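Local coordinates for tRNA (uracil(54)-C(5))-methyltransferase (Pyrococcus abyssi, PDB 2JJQ), which methylates carbon 5 of uridine 54 in tRNA, using S-adenosyl-L-methionine as methyl donor and releasing S-adenosyl-L-homocysteine, at residues A[40-48]-A[90-99]; A[114-125]-A[403-414]. All coordinates share one frame; numbering follows the deposited sequence.

Overall arrangement
Interaction 1 and interaction 2 are linked through helix 97-112, which starts in segment 90-99 and leads into strand 117-119 of interaction 2. Both are partly buried. Interaction 1 is the smaller and joins two turn-rich loops, one of them from the TRAM-like domain, through a histidine side-chain bond, a water and a few ring and methyl contacts. Interaction 2 is a short parallel strand pairing at the margin of the catalytic sheet, with backbone bonds and aliphatic packing, which gives way beyond Asp410 to loop contacts ending at His414. The two meet directly: Tyr97 OH approaches Asp410 OD2, and Leu92 N approaches His414 O.

Interaction 1 (A[40-48]-A[90-99]); sequences LVPFSAPGD and CTLQHLNYDY
Phe43 and Thr91 face each other with their CA atoms 6.5 Å apart, and Ala45 and Leu95 form a second close pair, so two turn-rich loops run past one another without strand pairing. Type II turns span Val41 to Ser44 and Ala45 to Asp48; type I turns span Cys90 to Gln93 and Leu92 to Leu95. A water bridges the backbones, accepting from Phe43 N and lying within hydrogen-bonding distance of Thr91 O.

His94 carries the polar link. Its NE2 donates to Ser44 O at 2.9 Å, nearly straight (161°) and in the plane of the imidazole, yet the donor stands well above the carbonyl plane. With CG wedged between the backbone N and the carbonyl carbon (chi1 59°), the ring is set against the 43-45 backbone. Phe43 CA sits over one imidazole face, 3.9 Å from the ring centroid in a CH-pi contact, and Leu95 CG covers the opposite face; contacts on both faces sandwich the ring, and the NE2 bond fixes its rotation. The Phe43 ring turns its edge toward the His94 face in an offset edge-to-face pair, planes at 74°, while its CE1 reaches Thr91 CA at 3.5 Å. Leu95 CD2 presses tightly on Ala45 CB (3.4 Å). Pro46 comes from the opposite direction to Tyr99, placing CG 3.3 Å from the phenol OH and CD near CE2.

Asp48 OD2 accepts from Ala45 N and also forms a salt bridge with Arg76, whose NH1 bonds Phe43 O, so one arginine ties together both turns of segment 40-48. Leu28 of strand 24-28 touches both Pro46 and Leu95. The contact joins the edge of the TRAM-like domain, just past strand 39-41, to the loop that carries the presumed cluster ligand Cys90 and enters helix 97-112.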
loop_
_atom_site.group_PDB
_atom_site.type_symbol
_atom_site.label_atom_id
_atom_site.label_comp_id
_atom_site.label_asym_id
_atom_site.label_seq_id
_atom_site.Cartn_x
_atom_site.Cartn_y
_atom_site.Cartn_z
ATOM N N LEU A 40 25.051 -4.569 9.478
ATOM C CA LEU A 40 23.666 -4.877 9.041
ATOM C C LEU A 40 23.779 -5.981 8.005
ATOM O O LEU A 40 24.798 -6.024 7.326
ATOM C CB LEU A 40 22.997 -3.658 8.385
ATOM C CG LEU A 40 22.762 -2.478 9.327
ATOM C CD1 LEU A 40 22.197 -1.252 8.571
ATOM C CD2 LEU A 40 21.863 -2.894 10.524
ATOM N N VAL A 41 22.764 -6.868 7.912
ATOM C CA VAL A 41 22.740 -8.002 6.975
ATOM C C VAL A 41 21.315 -8.222 6.437
ATOM O O VAL A 41 20.444 -8.710 7.177
ATOM C CB VAL A 41 23.139 -9.341 7.694
ATOM C CG1 VAL A 41 23.230 -10.470 6.692
ATOM C CG2 VAL A 41 24.425 -9.198 8.547
ATOM N N PRO A 42 21.054 -7.865 5.167
ATOM C CA PRO A 42 19.691 -8.023 4.609
ATOM C C PRO A 42 19.289 -9.492 4.433
ATOM O O PRO A 42 20.158 -10.329 4.143
ATOM C CB PRO A 42 19.794 -7.409 3.197
ATOM C CG PRO A 42 21.029 -6.575 3.196
ATOM C CD PRO A 42 21.944 -7.047 4.304
ATOM N N PHE A 43 17.989 -9.776 4.544
ATOM C CA PHE A 43 17.421 -11.119 4.338
ATOM C C PHE A 43 18.056 -12.154 5.253
ATOM O O PHE A 43 18.245 -13.314 4.882
ATOM C CB PHE A 43 17.545 -11.561 2.880
ATOM C CG PHE A 43 16.617 -10.794 1.931
ATOM C CD1 PHE A 43 15.221 -10.920 2.027
ATOM C CD2 PHE A 43 17.138 -9.960 0.961
ATOM C CE1 PHE A 43 14.383 -10.211 1.165
ATOM C CE2 PHE A 43 16.303 -9.256 0.094
ATOM C CZ PHE A 43 14.930 -9.380 0.186
ATOM N N SER A 44 18.399 -11.702 6.447
ATOM C CA SER A 44 18.853 -12.597 7.490
ATOM C C SER A 44 17.769 -12.706 8.581
ATOM O O SER A 44 16.779 -11.954 8.589
ATOM C CB SER A 44 20.219 -12.122 8.028
ATOM O OG SER A 44 20.109 -10.927 8.787
ATOM N N ALA A 45 17.929 -13.658 9.474
ATOM C CA ALA A 45 16.916 -13.921 10.522
ATOM C C ALA A 45 17.622 -14.017 11.848
ATOM O O ALA A 45 18.713 -14.620 11.916
ATOM C CB ALA A 45 16.114 -15.289 10.215
ATOM N N PRO A 46 17.011 -13.507 12.930
ATOM C CA PRO A 46 17.654 -13.685 14.212
ATOM C C PRO A 46 17.841 -15.163 14.474
ATOM O O PRO A 46 16.906 -15.955 14.262
ATOM C CB PRO A 46 16.653 -13.088 15.182
ATOM C CG PRO A 46 15.897 -12.014 14.340
ATOM C CD PRO A 46 15.711 -12.795 13.065
ATOM N N GLY A 47 19.038 -15.548 14.905
ATOM C CA GLY A 47 19.300 -16.989 15.132
ATOM C C GLY A 47 20.149 -17.591 14.007
ATOM O O GLY A 47 20.776 -18.646 14.173
ATOM N N ASP A 48 20.178 -16.933 12.855
ATOM C CA ASP A 48 21.072 -17.334 11.752
ATOM C C ASP A 48 22.527 -17.287 12.198
ATOM O O ASP A 48 22.945 -16.348 12.842
ATOM C CB ASP A 48 20.956 -16.338 10.602
ATOM C CG ASP A 48 19.801 -16.607 9.643
ATOM O OD1 ASP A 48 19.134 -17.685 9.676
ATOM O OD2 ASP A 48 19.580 -15.706 8.761
ATOM N N CYS A 90 9.226 -7.254 -0.621
ATOM C CA CYS A 90 8.953 -8.283 0.400
ATOM C C CYS A 90 10.186 -8.702 1.220
ATOM O O CYS A 90 10.580 -9.884 1.289
ATOM C CB CYS A 90 8.312 -9.491 -0.256
ATOM S SG CYS A 90 6.679 -9.065 -0.927
ATOM N N THR A 91 10.768 -7.730 1.869
ATOM C CA THR A 91 12.036 -7.947 2.527
ATOM C C THR A 91 11.995 -8.848 3.757
ATOM O O THR A 91 13.041 -9.212 4.311
ATOM C CB THR A 91 12.611 -6.619 2.852
ATOM O OG1 THR A 91 11.591 -5.865 3.505
ATOM C CG2 THR A 91 12.981 -5.937 1.497
ATOM N N LEU A 92 10.793 -9.222 4.193
ATOM C CA LEU A 92 10.701 -10.178 5.333
ATOM C C LEU A 92 10.118 -11.518 4.906
ATOM O O LEU A 92 9.734 -12.303 5.763
ATOM C CB LEU A 92 9.853 -9.638 6.486
ATOM C CG LEU A 92 10.226 -8.294 7.151
ATOM C CD1 LEU A 92 9.242 -7.943 8.245
ATOM C CD2 LEU A 92 11.676 -8.249 7.611
ATOM N N GLN A 93 10.026 -11.775 3.601
ATOM C CA GLN A 93 9.332 -12.983 3.100
ATOM C C GLN A 93 10.005 -14.277 3.473
ATOM O O GLN A 93 9.406 -15.343 3.365
ATOM C CB GLN A 93 9.203 -12.969 1.571
ATOM C CG GLN A 93 7.998 -13.797 1.135
ATOM C CD GLN A 93 7.701 -13.768 -0.402
ATOM O OE1 GLN A 93 7.373 -12.725 -0.979
ATOM N NE2 GLN A 93 7.767 -14.942 -1.034
ATOM N N HIS A 94 11.256 -14.184 3.892
ATOM C CA HIS A 94 12.052 -15.389 4.281
ATOM C C HIS A 94 11.742 -15.799 5.724
ATOM O O HIS A 94 12.293 -16.799 6.231
ATOM C CB HIS A 94 13.523 -15.067 4.154
ATOM C CG HIS A 94 13.949 -13.909 5.024
ATOM N ND1 HIS A 94 13.510 -12.617 4.819
ATOM C CD2 HIS A 94 14.769 -13.854 6.097
ATOM C CE1 HIS A 94 14.016 -11.820 5.744
ATOM N NE2 HIS A 94 14.803 -12.541 6.520
ATOM N N LEU A 95 10.876 -15.027 6.383
ATOM C CA LEU A 95 10.537 -15.253 7.829
ATOM C C LEU A 95 9.139 -15.820 8.024
ATOM O O LEU A 95 8.193 -15.359 7.384
ATOM C CB LEU A 95 10.617 -13.942 8.601
ATOM C CG LEU A 95 11.967 -13.217 8.564
ATOM C CD1 LEU A 95 11.747 -11.906 9.301
ATOM C CD2 LEU A 95 13.085 -14.052 9.179
ATOM N N ASN A 96 8.991 -16.763 8.949
ATOM C CA ASN A 96 7.670 -17.290 9.318
ATOM C C ASN A 96 6.790 -16.126 9.721
ATOM O O ASN A 96 7.250 -15.150 10.357
ATOM C CB ASN A 96 7.780 -18.156 10.561
ATOM C CG ASN A 96 8.411 -19.486 10.270
ATOM O OD1 ASN A 96 8.259 -20.061 9.184
ATOM N ND2 ASN A 96 9.102 -20.009 11.275
ATOM N N TYR A 97 5.518 -16.263 9.389
ATOM C CA TYR A 97 4.594 -15.120 9.592
ATOM C C TYR A 97 4.456 -14.723 11.053
ATOM O O TYR A 97 4.438 -13.524 11.425
ATOM C CB TYR A 97 3.237 -15.404 8.930
ATOM C CG TYR A 97 2.365 -14.171 8.943
ATOM C CD1 TYR A 97 2.785 -13.022 8.300
ATOM C CD2 TYR A 97 1.110 -14.185 9.564
ATOM C CE1 TYR A 97 1.974 -11.868 8.277
ATOM C CE2 TYR A 97 0.315 -13.030 9.564
ATOM C CZ TYR A 97 0.761 -11.884 8.923
ATOM O OH TYR A 97 -0.018 -10.720 8.968
ATOM N N ASP A 98 4.440 -15.726 11.942
ATOM C CA ASP A 98 4.301 -15.375 13.356
ATOM C C ASP A 98 5.494 -14.537 13.816
ATOM O O ASP A 98 5.360 -13.674 14.705
ATOM C CB ASP A 98 4.112 -16.617 14.229
ATOM C CG ASP A 98 5.396 -17.391 14.424
ATOM O OD1 ASP A 98 6.096 -17.626 13.441
ATOM O OD2 ASP A 98 5.735 -17.789 15.570
ATOM N N TYR A 99 6.661 -14.795 13.242
ATOM C CA TYR A 99 7.824 -13.997 13.636
ATOM C C TYR A 99 7.724 -12.605 13.026
ATOM O O TYR A 99 8.117 -11.621 13.659
ATOM C CB TYR A 99 9.184 -14.635 13.316
ATOM C CG TYR A 99 10.266 -13.748 13.887
ATOM C CD1 TYR A 99 10.402 -13.601 15.263
ATOM C CD2 TYR A 99 11.040 -12.950 13.076
ATOM C CE1 TYR A 99 11.303 -12.731 15.800
ATOM C CE2 TYR A 99 11.989 -12.055 13.637
ATOM C CZ TYR A 99 12.086 -11.958 14.989
ATOM O OH TYR A 99 12.994 -11.101 15.625
HETATM O O HOH W 1 15.615 -8.192 4.848
#

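Interaction 2 (A[114-125]-A[403-414]); sequences FEVEVVPSPKIF and IDEIVALDMFPH
Phe125 and His414 put two rings together at one end of the contact: His414 NE2 lies over one face of the phenyl ring, 3.4 Å from CZ and displaced toward the rim, with the planes inclined by 31°. The opposite end has Phe114, whose ring meets Ile406 CG2 in its plane, edge on, at 3.6 Å from CE2; CZ reaches Ile403 CD1. The imidazole of His414 carries Pro413 CB over one face and Ile124 O at its edge, near the ring plane, where NE2 donates a somewhat bent bond of 3.0 Å (150°). NE2 thus serves the carbonyl while resting on the phenyl.

Between these ends the backbones pair in parallel. Ala408 N donates to Glu117 O, Val119 N to Ala408 O and Asp410 N to Val119 O, each at 2.8 Å. Beyond the Ala408-Glu117 bond, a water accepts from Glu117 N and donates to Ile406 O. On one face of the sheet Val118 CG2 packs against Ala408 CB; on the other Val119 CG2 meets Val407 CG1 at 3.7 Å. With CG anti to the backbone N (chi1 -173°), the buried carboxylate of Asp410 reaches helix 97-112, where OD2 bonds Tyr97 OH and OD1 forms a salt bridge with Lys104 NZ. Ser121 CB fits against Pro413 CG, and its OG bonds Lys123 O.

Strand 117-119, which follows helix 97-112 in the chain, extends the catalytic sheet as its outermost strand beside 403-409. Strand 419-424, between 403-409 and 381-386 and antiparallel to both, is the reversed strand characteristic of the class I SAM-dependent methyltransferase fold.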
loop_
_atom_site.group_PDB
_atom_site.type_symbol
_atom_site.label_atom_id
_atom_site.label_comp_id
_atom_site.label_asym_id
_atom_site.label_seq_id
_atom_site.Cartn_x
_atom_site.Cartn_y
_atom_site.Cartn_z
ATOM N N PHE A 114 5.229 1.544 24.354
ATOM C CA PHE A 114 4.331 0.596 25.075
ATOM C C PHE A 114 3.836 -0.460 24.118
ATOM O O PHE A 114 3.939 -0.277 22.906
ATOM C CB PHE A 114 3.151 1.324 25.691
ATOM C CG PHE A 114 2.393 2.152 24.724
ATOM C CD1 PHE A 114 2.709 3.483 24.530
ATOM C CD2 PHE A 114 1.334 1.611 24.017
ATOM C CE1 PHE A 114 2.015 4.248 23.626
ATOM C CE2 PHE A 114 0.624 2.407 23.097
ATOM C CZ PHE A 114 0.968 3.710 22.923
ATOM N N GLU A 115 3.331 -1.555 24.659
ATOM C CA GLU A 115 2.847 -2.689 23.872
ATOM C C GLU A 115 1.628 -2.285 23.002
ATOM O O GLU A 115 0.635 -1.701 23.498
ATOM C CB GLU A 115 2.440 -3.800 24.840
ATOM C CG GLU A 115 2.337 -5.172 24.211
ATOM C CD GLU A 115 3.712 -5.785 23.991
ATOM O OE1 GLU A 115 4.506 -5.821 24.972
ATOM O OE2 GLU A 115 4.000 -6.234 22.844
ATOM N N VAL A 116 1.706 -2.651 21.730
ATOM C CA VAL A 116 0.610 -2.454 20.773
ATOM C C VAL A 116 0.272 -3.791 20.122
ATOM O O VAL A 116 1.151 -4.497 19.678
ATOM C CB VAL A 116 1.000 -1.408 19.716
ATOM C CG1 VAL A 116 -0.156 -1.288 18.712
ATOM C CG2 VAL A 116 1.283 -0.025 20.439
ATOM N N GLU A 117 -0.996 -4.180 20.153
ATOM C CA GLU A 117 -1.401 -5.414 19.500
ATOM C C GLU A 117 -1.234 -5.242 17.984
ATOM O O GLU A 117 -1.495 -4.143 17.420
ATOM C CB GLU A 117 -2.856 -5.741 19.847
ATOM C CG GLU A 117 -3.463 -6.853 18.981
ATOM C CD GLU A 117 -4.979 -7.035 19.185
ATOM O OE1 GLU A 117 -5.608 -6.272 19.966
ATOM O OE2 GLU A 117 -5.545 -7.974 18.542
ATOM N N VAL A 118 -0.792 -6.295 17.311
ATOM C CA VAL A 118 -0.703 -6.316 15.846
ATOM C C VAL A 118 -1.686 -7.365 15.280
ATOM O O VAL A 118 -1.510 -8.591 15.505
ATOM C CB VAL A 118 0.724 -6.600 15.339
ATOM C CG1 VAL A 118 0.762 -6.493 13.815
ATOM C CG2 VAL A 118 1.739 -5.586 15.930
ATOM N N VAL A 119 -2.684 -6.911 14.546
ATOM C CA VAL A 119 -3.675 -7.847 13.978
ATOM C C VAL A 119 -3.129 -8.474 12.704
ATOM O O VAL A 119 -2.725 -7.727 11.794
ATOM C CB VAL A 119 -4.995 -7.094 13.679
ATOM C CG1 VAL A 119 -6.091 -8.015 13.059
ATOM C CG2 VAL A 119 -5.468 -6.330 14.942
ATOM N N PRO A 120 -3.085 -9.823 12.651
ATOM C CA PRO A 120 -2.576 -10.539 11.470
ATOM C C PRO A 120 -3.432 -10.255 10.277
ATOM O O PRO A 120 -4.651 -10.023 10.406
ATOM C CB PRO A 120 -2.695 -12.042 11.856
ATOM C CG PRO A 120 -2.958 -12.077 13.329
ATOM C CD PRO A 120 -3.594 -10.752 13.682
ATOM N N SER A 121 -2.797 -10.166 9.108
ATOM C CA SER A 121 -3.555 -10.156 7.857
ATOM C C SER A 121 -4.323 -11.500 7.721
ATOM O O SER A 121 -3.747 -12.573 8.044
ATOM C CB SER A 121 -2.617 -9.932 6.688
ATOM O OG SER A 121 -3.366 -9.883 5.481
ATOM N N PRO A 122 -5.629 -11.442 7.346
ATOM C CA PRO A 122 -6.441 -12.673 7.237
ATOM C C PRO A 122 -5.829 -13.637 6.250
ATOM O O PRO A 122 -5.968 -14.868 6.427
ATOM C CB PRO A 122 -7.794 -12.138 6.760
ATOM C CG PRO A 122 -7.922 -10.795 7.486
ATOM C CD PRO A 122 -6.480 -10.239 7.449
ATOM N N LYS A 123 -5.158 -13.105 5.233
ATOM C CA LYS A 123 -4.422 -13.925 4.254
ATOM C C LYS A 123 -3.071 -13.337 4.035
ATOM O O LYS A 123 -2.924 -12.136 4.128
ATOM C CB LYS A 123 -5.143 -14.014 2.921
ATOM C CG LYS A 123 -6.538 -14.643 2.965
ATOM C CD LYS A 123 -6.979 -14.848 1.510
ATOM C CE LYS A 123 -8.361 -15.497 1.395
ATOM N NZ LYS A 123 -8.347 -16.974 1.472
ATOM N N ILE A 124 -2.058 -14.161 3.746
ATOM C CA ILE A 124 -0.739 -13.569 3.517
ATOM C C ILE A 124 -0.182 -13.961 2.172
ATOM O O ILE A 124 0.952 -13.587 1.821
ATOM C CB ILE A 124 0.275 -13.995 4.576
ATOM C CG1 ILE A 124 0.339 -15.531 4.650
ATOM C CG2 ILE A 124 -0.080 -13.405 5.953
ATOM C CD1 ILE A 124 1.495 -16.008 5.565
ATOM N N PHE A 125 -0.963 -14.738 1.439
ATOM C CA PHE A 125 -0.776 -14.797 -0.012
ATOM C C PHE A 125 -2.157 -14.655 -0.729
ATOM O O PHE A 125 -3.212 -15.109 -0.229
ATOM C CB PHE A 125 0.069 -16.012 -0.443
ATOM C CG PHE A 125 1.541 -15.957 0.015
ATOM C CD1 PHE A 125 2.501 -15.257 -0.724
ATOM C CD2 PHE A 125 1.959 -16.606 1.187
ATOM C CE1 PHE A 125 3.867 -15.220 -0.317
ATOM C CE2 PHE A 125 3.335 -16.561 1.624
ATOM C CZ PHE A 125 4.273 -15.885 0.863
ATOM N N ILE A 403 -3.496 9.025 23.965
ATOM C CA ILE A 403 -3.928 7.806 23.254
ATOM C C ILE A 403 -4.891 7.021 24.140
ATOM O O ILE A 403 -4.542 6.552 25.237
ATOM C CB ILE A 403 -2.690 6.949 22.866
ATOM C CG1 ILE A 403 -1.814 7.774 21.935
ATOM C CG2 ILE A 403 -3.107 5.649 22.187
ATOM C CD1 ILE A 403 -0.466 7.168 21.765
ATOM N N ASP A 404 -6.138 6.935 23.705
ATOM C CA ASP A 404 -7.159 6.254 24.460
ATOM C C ASP A 404 -7.122 4.755 24.124
ATOM O O ASP A 404 -7.155 3.893 25.018
ATOM C CB ASP A 404 -8.518 6.860 24.094
ATOM C CG ASP A 404 -9.671 6.123 24.725
ATOM O OD1 ASP A 404 -9.466 5.649 25.860
ATOM O OD2 ASP A 404 -10.789 6.069 24.130
ATOM N N GLU A 405 -7.019 4.454 22.831
ATOM C CA GLU A 405 -6.932 3.059 22.347
ATOM C C GLU A 405 -6.014 3.081 21.141
ATOM O O GLU A 405 -5.941 4.067 20.454
ATOM C CB GLU A 405 -8.259 2.547 21.835
ATOM C CG GLU A 405 -9.134 1.860 22.803
ATOM C CD GLU A 405 -10.403 1.396 22.135
ATOM O OE1 GLU A 405 -10.396 0.335 21.461
ATOM O OE2 GLU A 405 -11.404 2.125 22.264
ATOM N N ILE A 406 -5.319 1.981 20.898
ATOM C CA ILE A 406 -4.455 1.888 19.705
ATOM C C ILE A 406 -4.234 0.433 19.334
ATOM O O ILE A 406 -4.055 -0.442 20.224
ATOM C CB ILE A 406 -3.086 2.604 19.938
ATOM C CG1 ILE A 406 -2.253 2.660 18.662
ATOM C CG2 ILE A 406 -2.278 1.899 21.014
ATOM C CD1 ILE A 406 -1.060 3.651 18.825
ATOM N N VAL A 407 -4.248 0.153 18.030
ATOM C CA VAL A 407 -3.953 -1.174 17.531
ATOM C C VAL A 407 -3.215 -0.983 16.215
ATOM O O VAL A 407 -3.374 0.035 15.582
ATOM C CB VAL A 407 -5.265 -1.936 17.276
ATOM C CG1 VAL A 407 -4.999 -3.392 17.160
ATOM C CG2 VAL A 407 -6.173 -1.723 18.447
ATOM N N ALA A 408 -2.370 -1.939 15.845
ATOM C CA ALA A 408 -1.708 -1.963 14.546
ATOM C C ALA A 408 -2.323 -3.087 13.750
ATOM O O ALA A 408 -2.706 -4.118 14.309
ATOM C CB ALA A 408 -0.210 -2.256 14.687
ATOM N N LEU A 409 -2.473 -2.868 12.464
ATOM C CA LEU A 409 -3.035 -3.919 11.568
ATOM C C LEU A 409 -1.914 -4.229 10.598
ATOM O O LEU A 409 -1.268 -3.306 10.066
ATOM C CB LEU A 409 -4.272 -3.455 10.818
ATOM C CG LEU A 409 -5.479 -3.269 11.739
ATOM C CD1 LEU A 409 -5.351 -1.854 12.226
ATOM C CD2 LEU A 409 -6.764 -3.425 10.907
ATOM N N ASP A 410 -1.620 -5.516 10.430
ATOM C CA ASP A 410 -0.614 -5.882 9.449
ATOM C C ASP A 410 -1.192 -5.732 8.025
ATOM O O ASP A 410 -1.661 -6.698 7.397
ATOM C CB ASP A 410 -0.042 -7.286 9.680
ATOM C CG ASP A 410 1.122 -7.557 8.752
ATOM O OD1 ASP A 410 1.724 -6.559 8.307
ATOM O OD2 ASP A 410 1.396 -8.715 8.369
ATOM N N MET A 411 -1.143 -4.515 7.508
ATOM C CA MET A 411 -1.654 -4.272 6.175
ATOM C C MET A 411 -0.639 -4.772 5.155
ATOM O O MET A 411 -0.976 -4.982 3.951
ATOM C CB MET A 411 -1.920 -2.747 5.986
ATOM C CG MET A 411 -3.228 -2.294 6.751
ATOM S SD MET A 411 -4.752 -2.801 5.876
ATOM C CE MET A 411 -4.200 -2.575 4.184
ATOM N N PHE A 412 0.597 -4.991 5.614
ATOM C CA PHE A 412 1.717 -5.178 4.673
ATOM C C PHE A 412 2.574 -6.413 5.029
ATOM O O PHE A 412 3.778 -6.281 5.325
ATOM C CB PHE A 412 2.606 -3.944 4.672
ATOM C CG PHE A 412 1.845 -2.676 4.500
ATOM C CD1 PHE A 412 1.370 -2.306 3.273
ATOM C CD2 PHE A 412 1.599 -1.880 5.589
ATOM C CE1 PHE A 412 0.637 -1.097 3.097
ATOM C CE2 PHE A 412 0.870 -0.683 5.440
ATOM C CZ PHE A 412 0.400 -0.299 4.197
ATOM N N PRO A 413 1.978 -7.586 4.945
ATOM C CA PRO A 413 2.751 -8.813 5.210
ATOM C C PRO A 413 4.054 -8.879 4.384
ATOM O O PRO A 413 4.094 -8.431 3.223
ATOM C CB PRO A 413 1.813 -9.920 4.728
ATOM C CG PRO A 413 0.399 -9.320 4.820
ATOM C CD PRO A 413 0.566 -7.852 4.558
ATOM N N HIS A 414 5.108 -9.488 4.967
ATOM C CA HIS A 414 6.385 -9.696 4.283
ATOM C C HIS A 414 7.198 -8.425 4.085
ATOM O O HIS A 414 8.213 -8.456 3.388
ATOM C CB HIS A 414 6.256 -10.442 2.941
ATOM C CG HIS A 414 5.344 -11.620 3.006
ATOM N ND1 HIS A 414 5.545 -12.662 3.888
ATOM C CD2 HIS A 414 4.210 -11.923 2.316
ATOM C CE1 HIS A 414 4.597 -13.573 3.732
ATOM N NE2 HIS A 414 3.760 -13.145 2.787
HETATM O O HOH W 2 -3.048 -2.572 21.266
#